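Local atomic coordinates of CELL WALL surface anchor family protein (Streptococcus pneumoniae, PDB entry 2WW8), a protein that serves as the adhesin of the pneumococcal pilus, probably attaching the bacterium to host cells through an integrin-like domain carried on Ig-like and Cna_B-type domains. Residues Leu605-Leu610 and Arg681-Phe686; Asn689-Thr694 and Lys717-Arg722; Met392-Asn397 and Phe429-Thr434. One frame throughout, in Å; residues are numbered along the deposited sequence.

In the fold
Following the chain from the N terminus, contact 3 comes first: I396 and its neighbours meet F429-T431 and close a loop of 31 residues that carries helix 407-416, against helices 359-373 and 516-526 of the integrin-like domain. Contact 1 then joins strand 606-608 to the end of strand 673-682, across 70 intervening residues with most of a calcium site begun by L610. Contact 2 opens only after contact 1 has closed and pairs 689-694 with 717-722. The three loops therefore follow in series, neither nesting nor crossing. Contacts 1 and 2 touch, R722 reaching back to D684 and F686 and I606 packing on D693 and T694, whereas the centre of contact 3 lies about 82 Å from that of contact 1.

Contact 1. Residues Leu605-Leu610 and Arg681-Phe686; sequences LIDLQL and RLNDEF. With CA (calcium ion), chain D.
N683 meets both L605 and D607 just where the pairing of strands 606-608 and 673-682 ends, and its side chain can be followed outward. CB lies 3.4 Å from L605 O and equally close to D607 OD2. CG, anti to the backbone N (chi1 -179°), carries the amide to D607 and E685. ND2 donates to the syn lone pair of D607 OD2 at 3.0 Å, the carboxylate and amide planes standing 78° apart. OD1 accepts from E685 N, two residues on, at 2.8 Å, closing an Asx turn at the head of the type I turn N683-F686, while L605 CD2 packs against it. Both amide atoms are thus engaged, which should fix the rotation of the group. In this antiparallel pairing of the Ig-like domain, D607 and R681 form a hydrogen-bonded pair, and N683 N adds a bond to L605 O. R681 CB rests 3.4 Å from Q609 OE1, but its extended chain carries the guanidinium on to D684 OD1 and D201. L605 CD1 reaches F686 CA at 3.7 Å. One residue past Q609, L610 O binds a calcium ion at 2.5 Å, alongside D613, R615, D617 and D620.

Contact 2. Residues Asn689-Thr694 and Lys717-Arg722; sequences NKFYDT and KIRDVR
F691 lays its ring over the side chain of R719, the main side-chain packing between 689-694 and 717-722. R719 CD sits 3.6 Å from the centroid of the F691 ring, 19° off its normal, a CH-pi contact over the face. NE follows CD along the same face to reach F691 CZ at 3.2 Å, and the guanidinium is inclined only 25° to the ring. R719 CG lies between the backbone N and the carbonyl carbon (chi1 62°), and the extended chain beyond it runs across F691 to the backbone of N689, where NH1 donates to N689 O at 3.2 Å, in the plane of the guanidinium. At the other end, K717 lies beside D693, pointing the same way, and bends at chi2 and chi4 around OD1; the salt bridge from K717 NZ to D693 OD1 measures 2.9 Å and comes from above the carboxylate plane.

The backbone holds these side chains in place. Y692 and I718 form an antiparallel hydrogen-bonded pair, Y692 N donating to I718 O at 2.7 Å and I718 N donating back to Y692 O; farther along, N689 N donates to D720 O, also at 2.7 Å. Between these bonds a water accepts from D720 N and probably donates to K690 O.

A second shell positions the polar ends. H172 O accepts from R719 NE and S142 O from NH2, so that all three guanidinium nitrogens have a backbone carbonyl partner, while I715 O takes a further bond from K717 NZ and K173 forms a salt bridge with D720. On the other face of the pairing, I718 and Y692 both pack on L682. Strand 717-718 lies between strands 692-693 and 171-184, antiparallel to both, in the Ig-like domain of the tip pilin.

Contact 3. Residues Met392-Asn397 and Phe429-Thr434; sequences MSYPIN and FITQAT
Y394 packs against T431 and, through CB, against F429 CD1 at 4.1 Å, where the segments 392-397 and 429-434 come together. The Y394 ring forms a flat wall against which the T431 backbone bulges: T431 CA lies 4.0 Å from the ring centroid, 24° off its normal and displaced toward the rim, while T431 CG2 fills in beside CD2 of Y394 at 3.9 Å. F429 in turn brings its ring edge to Y394 O, with CD1 3.4 Å from that oxygen. I396 sets CG1 anti to its carbonyl carbon (chi1 -62°), against F429 CE1. The next bump is I430, which fits between P395 CG and N397, its CG1 against CB and OD1 of the latter; it crosses both side chains at about a right angle. I430 N to P395 O, 2.8 Å and nearly along the C=O axis, is the one hydrogen bond across the contact, beside the single backbone bridge of I396 and F429. I430 O is buried against Y394 and P395 without a hydrogen-bond partner. Y394 OH is hydrogen-bonded to E437, and F429 and I396 pack on helix 516-526. This is loop packing bordering the helices of the integrin-like, von Willebrand factor A-type domain.

Contact 1. Residues Leu605-Leu610 and Arg681-Phe686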
loop_
_atom_site.group_PDB
_atom_site.type_symbol
_atom_site.label_atom_id
_atom_site.label_comp_id
_atom_site.label_asym_id
_atom_site.label_seq_id
_atom_site.Cartn_x
_atom_site.Cartn_y
_atom_site.Cartn_z
ATOM N N LEU A 605 -8.118 -24.678 7.823
ATOM C CA LEU A 605 -8.328 -24.986 6.425
ATOM C C LEU A 605 -7.605 -24.092 5.427
ATOM O O LEU A 605 -8.132 -23.906 4.318
ATOM C CB LEU A 605 -9.835 -25.013 6.139
ATOM C CG LEU A 605 -10.612 -26.128 6.840
ATOM C CD1 LEU A 605 -11.881 -26.346 6.062
ATOM C CD2 LEU A 605 -9.820 -27.434 6.872
ATOM N N ILE A 606 -6.448 -23.542 5.835
ATOM C CA ILE A 606 -5.549 -22.740 4.997
ATOM C C ILE A 606 -4.219 -23.492 5.000
ATOM O O ILE A 606 -3.653 -23.703 6.081
ATOM C CB ILE A 606 -5.320 -21.322 5.574
ATOM C CG1 ILE A 606 -6.657 -20.565 5.717
ATOM C CG2 ILE A 606 -4.279 -20.564 4.736
ATOM C CD1 ILE A 606 -7.254 -20.037 4.396
ATOM N N ASP A 607 -3.786 -23.974 3.827
ATOM C CA ASP A 607 -2.479 -24.622 3.714
ATOM C C ASP A 607 -1.410 -23.736 3.075
ATOM O O ASP A 607 -1.575 -23.251 1.965
ATOM C CB ASP A 607 -2.559 -25.913 2.895
ATOM C CG ASP A 607 -3.661 -26.854 3.370
ATOM O OD1 ASP A 607 -3.711 -27.121 4.598
ATOM O OD2 ASP A 607 -4.460 -27.341 2.530
ATOM N N LEU A 608 -0.325 -23.504 3.807
ATOM C CA LEU A 608 0.870 -22.855 3.282
ATOM C C LEU A 608 1.394 -23.730 2.122
ATOM O O LEU A 608 1.456 -24.960 2.274
ATOM C CB LEU A 608 1.954 -22.792 4.359
ATOM C CG LEU A 608 3.268 -22.037 4.052
ATOM C CD1 LEU A 608 3.174 -20.584 3.741
ATOM C CD2 LEU A 608 4.151 -22.213 5.292
ATOM N N GLN A 609 1.714 -23.107 0.987
ATOM C CA GLN A 609 2.247 -23.811 -0.188
ATOM C C GLN A 609 3.713 -24.055 0.068
ATOM O O GLN A 609 4.508 -23.119 0.217
ATOM C CB GLN A 609 2.072 -23.017 -1.471
ATOM C CG GLN A 609 0.581 -22.855 -1.754
ATOM C CD GLN A 609 -0.095 -24.201 -1.900
ATOM O OE1 GLN A 609 -0.609 -24.802 -0.931
ATOM N NE2 GLN A 609 -0.088 -24.700 -3.129
ATOM N N LEU A 610 4.051 -25.329 0.197
ATOM C CA LEU A 610 5.439 -25.754 0.374
ATOM C C LEU A 610 6.013 -26.332 -0.932
ATOM O O LEU A 610 7.112 -26.914 -0.938
ATOM C CB LEU A 610 5.505 -26.827 1.468
ATOM C CG LEU A 610 4.913 -26.324 2.786
ATOM C CD1 LEU A 610 4.848 -27.382 3.886
ATOM C CD2 LEU A 610 5.714 -25.123 3.215
ATOM N N ARG A 681 -3.261 -21.852 -0.067
ATOM C CA ARG A 681 -4.338 -22.481 -0.768
ATOM C C ARG A 681 -5.420 -22.862 0.253
ATOM O O ARG A 681 -5.143 -23.461 1.321
ATOM C CB ARG A 681 -3.794 -23.746 -1.452
ATOM C CG ARG A 681 -4.825 -24.418 -2.397
ATOM C CD ARG A 681 -4.247 -25.696 -3.004
ATOM N NE ARG A 681 -5.223 -26.278 -3.921
ATOM C CZ ARG A 681 -6.048 -27.268 -3.600
ATOM N NH1 ARG A 681 -6.025 -27.794 -2.378
ATOM N NH2 ARG A 681 -6.911 -27.733 -4.500
ATOM N N LEU A 682 -6.663 -22.575 -0.129
ATOM C CA LEU A 682 -7.788 -23.151 0.598
ATOM C C LEU A 682 -7.780 -24.686 0.576
ATOM O O LEU A 682 -7.668 -25.325 -0.473
ATOM C CB LEU A 682 -9.105 -22.594 0.050
ATOM C CG LEU A 682 -10.390 -23.003 0.765
ATOM C CD1 LEU A 682 -10.400 -22.611 2.241
ATOM C CD2 LEU A 682 -11.568 -22.387 0.011
ATOM N N ASN A 683 -7.867 -25.289 1.755
ATOM C CA ASN A 683 -7.894 -26.726 1.864
ATOM C C ASN A 683 -9.138 -27.358 1.220
ATOM O O ASN A 683 -10.230 -26.794 1.251
ATOM C CB ASN A 683 -7.787 -27.121 3.329
ATOM C CG ASN A 683 -7.796 -28.609 3.492
ATOM O OD1 ASN A 683 -8.859 -29.223 3.535
ATOM N ND2 ASN A 683 -6.607 -29.213 3.536
ATOM N N ASP A 684 -8.969 -28.533 0.637
ATOM C CA ASP A 684 -10.058 -29.211 -0.058
ATOM C C ASP A 684 -11.306 -29.488 0.775
ATOM O O ASP A 684 -12.331 -29.785 0.170
ATOM C CB ASP A 684 -9.587 -30.548 -0.625
ATOM C CG ASP A 684 -8.875 -30.393 -1.945
ATOM O OD1 ASP A 684 -8.797 -29.254 -2.469
ATOM O OD2 ASP A 684 -8.416 -31.444 -2.458
ATOM N N GLU A 685 -11.238 -29.404 2.110
ATOM C CA GLU A 685 -12.368 -29.834 2.948
ATOM C C GLU A 685 -13.244 -28.642 3.322
ATOM O O GLU A 685 -14.076 -28.748 4.226
ATOM C CB GLU A 685 -11.954 -30.645 4.201
ATOM C CG GLU A 685 -11.072 -31.871 3.934
ATOM C CD GLU A 685 -11.784 -33.032 3.254
ATOM O OE1 GLU A 685 -12.836 -33.483 3.771
ATOM O OE2 GLU A 685 -11.274 -33.511 2.210
ATOM N N PHE A 686 -13.032 -27.517 2.637
ATOM C CA PHE A 686 -13.797 -26.300 2.924
ATOM C C PHE A 686 -15.299 -26.528 2.980
ATOM O O PHE A 686 -15.834 -27.431 2.325
ATOM C CB PHE A 686 -13.540 -25.169 1.916
ATOM C CG PHE A 686 -13.956 -25.481 0.485
ATOM C CD1 PHE A 686 -13.078 -26.125 -0.382
ATOM C CD2 PHE A 686 -15.211 -25.096 0.011
ATOM C CE1 PHE A 686 -13.428 -26.393 -1.699
ATOM C CE2 PHE A 686 -15.609 -25.375 -1.302
ATOM C CZ PHE A 686 -14.722 -26.045 -2.163
HETATM CA CA CA D . 9.438 -26.126 -0.634
HETATM O O HOH W 1 9.816 -25.896 -3.048
#

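Contact 2. Residues Asn689-Thr694 and Lys717-Arg722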
loop_
_atom_site.group_PDB
_atom_site.type_symbol
_atom_site.label_atom_id
_atom_site.label_comp_id
_atom_site.label_asym_id
_atom_site.label_seq_id
_atom_site.Cartn_x
_atom_site.Cartn_y
_atom_site.Cartn_z
ATOM N N ASN A 689 -19.087 -21.734 0.311
ATOM C CA ASN A 689 -19.597 -20.363 0.471
ATOM C C ASN A 689 -19.046 -19.590 1.680
ATOM O O ASN A 689 -19.194 -18.361 1.805
ATOM C CB ASN A 689 -21.139 -20.368 0.449
ATOM C CG ASN A 689 -21.694 -20.312 -0.965
ATOM O OD1 ASN A 689 -21.132 -19.655 -1.841
ATOM N ND2 ASN A 689 -22.815 -20.981 -1.196
ATOM N N LYS A 690 -18.433 -20.362 2.572
ATOM C CA LYS A 690 -17.906 -19.908 3.856
ATOM C C LYS A 690 -16.532 -19.228 3.744
ATOM O O LYS A 690 -15.601 -19.708 3.073
ATOM C CB LYS A 690 -17.840 -21.102 4.814
ATOM C CG LYS A 690 -17.379 -20.760 6.219
ATOM C CD LYS A 690 -17.399 -21.984 7.162
ATOM C CE LYS A 690 -16.692 -21.743 8.509
ATOM N NZ LYS A 690 -17.260 -20.521 9.120
ATOM N N PHE A 691 -16.410 -18.085 4.403
ATOM C CA PHE A 691 -15.163 -17.322 4.365
ATOM C C PHE A 691 -14.225 -17.809 5.458
ATOM O O PHE A 691 -14.607 -17.900 6.622
ATOM C CB PHE A 691 -15.418 -15.825 4.492
ATOM C CG PHE A 691 -15.706 -15.166 3.187
ATOM C CD1 PHE A 691 -14.693 -14.971 2.266
ATOM C CD2 PHE A 691 -16.997 -14.737 2.879
ATOM C CE1 PHE A 691 -14.957 -14.347 1.028
ATOM C CE2 PHE A 691 -17.280 -14.120 1.653
ATOM C CZ PHE A 691 -16.275 -13.928 0.722
ATOM N N TYR A 692 -13.001 -18.141 5.090
ATOM C CA TYR A 692 -11.996 -18.572 6.067
ATOM C C TYR A 692 -10.950 -17.478 6.195
ATOM O O TYR A 692 -10.415 -17.035 5.174
ATOM C CB TYR A 692 -11.324 -19.877 5.586
ATOM C CG TYR A 692 -12.251 -21.073 5.714
ATOM C CD1 TYR A 692 -13.108 -21.400 4.664
ATOM C CD2 TYR A 692 -12.317 -21.842 6.893
ATOM C CE1 TYR A 692 -13.987 -22.472 4.772
ATOM C CE2 TYR A 692 -13.200 -22.945 6.979
ATOM C CZ TYR A 692 -14.038 -23.235 5.918
ATOM O OH TYR A 692 -14.953 -24.295 5.943
ATOM N N ASP A 693 -10.617 -17.079 7.421
ATOM C CA ASP A 693 -9.408 -16.241 7.660
ATOM C C ASP A 693 -8.161 -16.972 7.141
ATOM O O ASP A 693 -8.003 -18.210 7.342
ATOM C CB ASP A 693 -9.189 -16.026 9.146
ATOM C CG ASP A 693 -10.145 -15.003 9.746
ATOM O OD1 ASP A 693 -10.993 -14.390 9.040
ATOM O OD2 ASP A 693 -10.048 -14.814 10.975
ATOM N N THR A 694 -7.299 -16.220 6.452
ATOM C CA THR A 694 -6.057 -16.810 5.927
ATOM C C THR A 694 -5.079 -17.135 7.014
ATOM O O THR A 694 -4.216 -17.985 6.798
ATOM C CB THR A 694 -5.352 -15.945 4.846
ATOM O OG1 THR A 694 -5.230 -14.608 5.325
ATOM C CG2 THR A 694 -6.225 -15.914 3.584
ATOM N N LYS A 717 -9.597 -12.977 4.036
ATOM C CA LYS A 717 -10.471 -14.155 4.068
ATOM C C LYS A 717 -10.590 -14.709 2.660
ATOM O O LYS A 717 -10.554 -13.919 1.709
ATOM C CB LYS A 717 -11.892 -13.795 4.519
ATOM C CG LYS A 717 -11.962 -13.426 5.992
ATOM C CD LYS A 717 -11.933 -11.936 6.202
ATOM C CE LYS A 717 -12.323 -11.627 7.654
ATOM N NZ LYS A 717 -11.074 -11.521 8.524
ATOM N N ILE A 718 -10.767 -16.025 2.527
ATOM C CA ILE A 718 -10.976 -16.608 1.205
ATOM C C ILE A 718 -12.064 -17.661 1.340
ATOM O O ILE A 718 -12.273 -18.221 2.443
ATOM C CB ILE A 718 -9.682 -17.226 0.611
ATOM C CG1 ILE A 718 -9.154 -18.344 1.524
ATOM C CG2 ILE A 718 -8.631 -16.108 0.366
ATOM C CD1 ILE A 718 -8.000 -19.135 0.948
ATOM N N ARG A 719 -12.770 -17.899 0.227
ATOM C CA ARG A 719 -13.767 -18.966 0.198
ATOM C C ARG A 719 -13.835 -19.618 -1.174
ATOM O O ARG A 719 -13.190 -19.157 -2.122
ATOM C CB ARG A 719 -15.159 -18.412 0.513
ATOM C CG ARG A 719 -15.583 -17.379 -0.526
ATOM C CD ARG A 719 -17.050 -17.104 -0.407
ATOM N NE ARG A 719 -17.511 -16.042 -1.289
ATOM C CZ ARG A 719 -18.794 -15.740 -1.418
ATOM N NH1 ARG A 719 -19.675 -16.437 -0.716
ATOM N NH2 ARG A 719 -19.178 -14.770 -2.234
ATOM N N ASP A 720 -14.632 -20.681 -1.275
ATOM C CA ASP A 720 -14.975 -21.284 -2.568
ATOM C C ASP A 720 -16.383 -21.872 -2.460
ATOM O O ASP A 720 -16.923 -21.944 -1.350
ATOM C CB ASP A 720 -13.994 -22.377 -3.015
ATOM C CG ASP A 720 -14.064 -22.658 -4.526
ATOM O OD1 ASP A 720 -14.721 -21.914 -5.293
ATOM O OD2 ASP A 720 -13.462 -23.650 -4.970
ATOM N N VAL A 721 -16.964 -22.257 -3.596
ATOM C CA VAL A 721 -18.307 -22.848 -3.600
ATOM C C VAL A 721 -18.145 -24.255 -4.168
ATOM O O VAL A 721 -17.502 -24.435 -5.210
ATOM C CB VAL A 721 -19.347 -22.008 -4.398
ATOM C CG1 VAL A 721 -18.928 -21.798 -5.849
ATOM C CG2 VAL A 721 -20.727 -22.677 -4.392
ATOM N N ARG A 722 -18.669 -25.253 -3.471
ATOM C CA ARG A 722 -18.384 -26.614 -3.883
ATOM C C ARG A 722 -19.205 -26.985 -5.126
ATOM O O ARG A 722 -20.351 -26.549 -5.278
ATOM C CB ARG A 722 -18.690 -27.528 -2.717
ATOM C CG ARG A 722 -17.876 -28.782 -2.720
ATOM C CD ARG A 722 -18.239 -29.390 -1.382
ATOM N NE ARG A 722 -17.239 -29.075 -0.376
ATOM C CZ ARG A 722 -16.000 -29.536 -0.477
ATOM N NH1 ARG A 722 -15.695 -30.280 -1.536
ATOM N NH2 ARG A 722 -15.083 -29.245 0.438
HETATM O O HOH W 2 -15.152 -21.741 1.268
#

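Contact 3. Residues Met392-Asn397 and Phe429-Thr434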
loop_
_atom_site.group_PDB
_atom_site.type_symbol
_atom_site.label_atom_id
_atom_site.label_comp_id
_atom_site.label_asym_id
_atom_site.label_seq_id
_atom_site.Cartn_x
_atom_site.Cartn_y
_atom_site.Cartn_z
ATOM N N MET A 392 29.701 42.592 9.270
ATOM C CA MET A 392 28.905 43.651 9.814
ATOM C C MET A 392 28.730 43.444 11.324
ATOM O O MET A 392 28.745 42.297 11.789
ATOM C CB MET A 392 27.498 43.578 9.172
ATOM C CG MET A 392 27.635 43.974 7.700
ATOM S SD MET A 392 26.043 43.930 6.794
ATOM C CE MET A 392 25.224 45.392 7.415
ATOM N N SER A 393 28.502 44.510 12.075
ATOM C CA SER A 393 28.250 44.338 13.519
ATOM C C SER A 393 27.551 45.627 13.977
ATOM O O SER A 393 27.596 46.654 13.265
ATOM C CB SER A 393 29.606 44.153 14.258
ATOM O OG SER A 393 30.506 45.207 13.936
ATOM N N TYR A 394 26.921 45.614 15.149
ATOM C CA TYR A 394 26.398 46.849 15.766
ATOM C C TYR A 394 27.521 47.556 16.518
ATOM O O TYR A 394 28.378 46.899 17.065
ATOM C CB TYR A 394 25.246 46.578 16.725
ATOM C CG TYR A 394 23.945 46.202 16.009
ATOM C CD1 TYR A 394 23.231 47.124 15.260
ATOM C CD2 TYR A 394 23.383 44.956 16.210
ATOM C CE1 TYR A 394 22.016 46.794 14.655
ATOM C CE2 TYR A 394 22.167 44.610 15.671
ATOM C CZ TYR A 394 21.497 45.525 14.889
ATOM O OH TYR A 394 20.331 45.109 14.302
ATOM N N PRO A 395 27.537 48.894 16.512
ATOM C CA PRO A 395 28.591 49.667 17.174
ATOM C C PRO A 395 28.402 49.594 18.712
ATOM O O PRO A 395 27.274 49.618 19.215
ATOM C CB PRO A 395 28.374 51.111 16.652
ATOM C CG PRO A 395 26.890 51.198 16.375
ATOM C CD PRO A 395 26.537 49.768 15.871
ATOM N N ILE A 396 29.519 49.513 19.422
ATOM C CA ILE A 396 29.567 49.714 20.845
ATOM C C ILE A 396 29.336 51.223 21.036
ATOM O O ILE A 396 29.858 52.069 20.256
ATOM C CB ILE A 396 30.933 49.292 21.303
ATOM C CG1 ILE A 396 31.077 47.796 20.971
ATOM C CG2 ILE A 396 31.207 49.670 22.803
ATOM C CD1 ILE A 396 32.479 47.241 21.219
ATOM N N ASN A 397 28.527 51.541 22.053
ATOM C CA ASN A 397 28.017 52.903 22.247
ATOM C C ASN A 397 29.017 53.769 23.016
ATOM O O ASN A 397 28.757 54.145 24.142
ATOM C CB ASN A 397 26.626 52.834 22.908
ATOM C CG ASN A 397 26.011 54.194 23.173
ATOM O OD1 ASN A 397 26.113 55.074 22.356
ATOM N ND2 ASN A 397 25.426 54.387 24.340
ATOM N N PHE A 429 25.457 48.493 23.225
ATOM C CA PHE A 429 25.540 48.697 21.764
ATOM C C PHE A 429 24.447 49.628 21.254
ATOM O O PHE A 429 23.382 49.715 21.890
ATOM C CB PHE A 429 25.271 47.376 21.094
ATOM C CG PHE A 429 26.381 46.380 21.231
ATOM C CD1 PHE A 429 27.366 46.323 20.245
ATOM C CD2 PHE A 429 26.433 45.506 22.325
ATOM C CE1 PHE A 429 28.367 45.341 20.311
ATOM C CE2 PHE A 429 27.449 44.512 22.415
ATOM C CZ PHE A 429 28.438 44.480 21.403
ATOM N N ILE A 430 24.669 50.288 20.112
ATOM C CA ILE A 430 23.538 50.989 19.455
ATOM C C ILE A 430 22.873 50.015 18.499
ATOM O O ILE A 430 23.486 49.589 17.520
ATOM C CB ILE A 430 23.935 52.311 18.741
ATOM C CG1 ILE A 430 24.695 53.249 19.703
ATOM C CG2 ILE A 430 22.686 53.026 18.207
ATOM C CD1 ILE A 430 25.631 54.179 18.949
ATOM N N THR A 431 21.622 49.659 18.739
ATOM C CA THR A 431 21.037 48.646 17.839
ATOM C C THR A 431 19.747 49.149 17.210
ATOM O O THR A 431 19.101 48.398 16.523
ATOM C CB THR A 431 20.658 47.396 18.652
ATOM O OG1 THR A 431 19.666 47.761 19.609
ATOM C CG2 THR A 431 21.900 46.798 19.367
ATOM N N GLN A 432 19.385 50.403 17.448
ATOM C CA GLN A 432 18.221 51.026 16.820
ATOM C C GLN A 432 18.501 52.501 16.566
ATOM O O GLN A 432 19.231 53.121 17.327
ATOM C CB GLN A 432 17.017 50.973 17.774
ATOM C CG GLN A 432 16.383 49.568 17.804
ATOM C CD GLN A 432 15.002 49.655 18.437
ATOM O OE1 GLN A 432 14.298 50.663 18.258
ATOM N NE2 GLN A 432 14.621 48.625 19.208
ATOM N N ALA A 433 17.915 53.058 15.504
ATOM C CA ALA A 433 18.055 54.489 15.183
ATOM C C ALA A 433 16.809 54.948 14.414
ATOM O O ALA A 433 16.313 54.253 13.503
ATOM C CB ALA A 433 19.299 54.717 14.282
ATOM N N THR A 434 16.333 56.135 14.730
ATOM C CA THR A 434 15.118 56.640 14.072
ATOM C C THR A 434 15.388 56.803 12.592
ATOM O O THR A 434 14.498 56.559 11.817
ATOM C CB THR A 434 14.550 57.919 14.751
ATOM O OG1 THR A 434 15.589 58.891 14.811
ATOM C CG2 THR A 434 14.125 57.591 16.177
#